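Long-range contact in calcium homeostasis modulator protein 5 (Homo sapiens, PDB 7D60), which assembles into undecameric, cone-shaped channels that may act as large pores, with gating and ion conductance likely regulated by membrane lipids: residues V61-G66 and S106-P111. Sequence-based numbering, arbitrary orientation.
Sequences VLLILG and SSLVAP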
loop_
_atom_site.group_PDB
_atom_site.type_symbol
_atom_site.label_atom_id
_atom_site.label_comp_id
_atom_site.label_asym_id
_atom_site.label_seq_id
_atom_site.Cartn_x
_atom_site.Cartn_y
_atom_site.Cartn_z
ATOM N N VAL A 61 13.150 38.954 -25.550
ATOM C CA VAL A 61 11.789 38.500 -25.298
ATOM C C VAL A 61 11.455 38.616 -23.816
ATOM O O VAL A 61 10.338 38.995 -23.445
ATOM C CB VAL A 61 11.629 37.064 -25.834
ATOM C CG1 VAL A 61 10.361 36.401 -25.346
ATOM C CG2 VAL A 61 11.658 37.076 -27.339
ATOM N N LEU A 62 12.426 38.341 -22.945
ATOM C CA LEU A 62 12.190 38.445 -21.508
ATOM C C LEU A 62 12.097 39.894 -21.049
ATOM O O LEU A 62 11.548 40.165 -19.978
ATOM C CB LEU A 62 13.294 37.725 -20.742
ATOM C CG LEU A 62 13.281 36.200 -20.744
ATOM C CD1 LEU A 62 14.594 35.663 -20.215
ATOM C CD2 LEU A 62 12.128 35.672 -19.929
ATOM N N LEU A 63 12.630 40.832 -21.827
ATOM C CA LEU A 63 12.517 42.240 -21.472
ATOM C C LEU A 63 11.128 42.778 -21.790
ATOM O O LEU A 63 10.571 43.569 -21.024
ATOM C CB LEU A 63 13.592 43.040 -22.201
ATOM C CG LEU A 63 13.454 44.555 -22.278
ATOM C CD1 LEU A 63 13.803 45.178 -20.951
ATOM C CD2 LEU A 63 14.335 45.105 -23.365
ATOM N N ILE A 64 10.552 42.346 -22.911
ATOM C CA ILE A 64 9.224 42.796 -23.309
ATOM C C ILE A 64 8.162 42.173 -22.412
ATOM O O ILE A 64 7.181 42.826 -22.039
ATOM C CB ILE A 64 9.014 42.477 -24.801
ATOM C CG1 ILE A 64 9.674 43.557 -25.649
ATOM C CG2 ILE A 64 7.552 42.341 -25.180
ATOM C CD1 ILE A 64 9.748 43.210 -27.086
ATOM N N LEU A 65 8.378 40.928 -21.992
ATOM C CA LEU A 65 7.493 40.266 -21.044
ATOM C C LEU A 65 7.510 40.920 -19.666
ATOM O O LEU A 65 6.560 40.746 -18.901
ATOM C CB LEU A 65 7.883 38.795 -20.930
ATOM C CG LEU A 65 6.896 37.808 -20.319
ATOM C CD1 LEU A 65 5.700 37.635 -21.224
ATOM C CD2 LEU A 65 7.574 36.481 -20.064
ATOM N N GLY A 66 8.557 41.671 -19.334
ATOM C CA GLY A 66 8.568 42.392 -18.076
ATOM C C GLY A 66 7.753 43.665 -18.112
ATOM O O GLY A 66 7.339 44.166 -17.066
ATOM N N SER A 106 13.439 47.369 -13.246
ATOM C CA SER A 106 12.868 46.153 -12.683
ATOM C C SER A 106 12.685 45.067 -13.731
ATOM O O SER A 106 12.726 43.879 -13.398
ATOM C CB SER A 106 11.530 46.453 -12.019
ATOM O OG SER A 106 10.771 45.269 -11.877
ATOM N N SER A 107 12.478 45.444 -14.987
ATOM C CA SER A 107 12.309 44.480 -16.062
ATOM C C SER A 107 13.627 44.087 -16.708
ATOM O O SER A 107 13.624 43.286 -17.645
ATOM C CB SER A 107 11.357 45.036 -17.122
ATOM O OG SER A 107 11.936 46.138 -17.789
ATOM N N LEU A 108 14.747 44.627 -16.229
ATOM C CA LEU A 108 16.076 44.277 -16.710
ATOM C C LEU A 108 16.754 43.237 -15.833
ATOM O O LEU A 108 17.976 43.113 -15.864
ATOM C CB LEU A 108 16.954 45.522 -16.794
ATOM C CG LEU A 108 17.045 46.250 -18.127
ATOM C CD1 LEU A 108 18.027 47.387 -18.015
ATOM C CD2 LEU A 108 17.459 45.298 -19.218
ATOM N N VAL A 109 15.995 42.493 -15.041
ATOM C CA VAL A 109 16.562 41.504 -14.136
ATOM C C VAL A 109 16.602 40.125 -14.777
ATOM O O VAL A 109 17.629 39.451 -14.750
ATOM C CB VAL A 109 15.786 41.493 -12.800
ATOM C CG1 VAL A 109 16.257 40.370 -11.908
ATOM C CG2 VAL A 109 15.963 42.813 -12.090
ATOM N N ALA A 110 15.503 39.699 -15.375
ATOM C CA ALA A 110 15.461 38.439 -16.115
ATOM C C ALA A 110 16.265 38.426 -17.423
ATOM O O ALA A 110 16.723 37.346 -17.807
ATOM C CB ALA A 110 14.007 38.038 -16.382
ATOM N N PRO A 111 16.443 39.538 -18.165
ATOM C CA PRO A 111 17.469 39.511 -19.227
ATOM C C PRO A 111 18.890 39.295 -18.736
ATOM O O PRO A 111 19.645 38.559 -19.378
ATOM C CB PRO A 111 17.314 40.884 -19.885
ATOM C CG PRO A 111 15.926 41.170 -19.764
ATOM C CD PRO A 111 15.478 40.621 -18.448
#
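Leu62 and Leu63, neighbours on one turn of helix 47-68, reach the 106-111 segment on two sides of the Pro111 ring. Pro111 turns its CG toward the helix, 3.9 Å from Leu63 CB, while Pro111 CD lies 4.3 Å from Leu62 CB. Leu62 also meets Ala110: its CD1 stands 3.6 Å from Ala110 O, and the two CB atoms pack at 4.4 Å. With CG swung anti to the backbone N (chi1 164°), Leu63 brings CD1 against both Ser107 and Leu108, 3.8 Å from Ser107 OG and 4.0 Å from Leu108 CD2. One turn on, the bare backbone of Gly66 lets the chains close in, and Ser107 CB rests 4.0 Å from Gly66 CA. This is antiparallel packing of transmembrane helices S2 and S3, made where S3 is interrupted between helices 95-106 and 109-120. Within that break, Ser107 OG turns back along its own chain to hydrogen-bond Ile103 O, so its polar end is satisfied while CB meets the glycine. Farther out, Val109 packs on Tyr20 and Met23 of helix 15-38, Val61 and Ile64 meet a second subunit at its Ile187 and Ser191, and bound lipids touch Leu65, Gly66 and Val109.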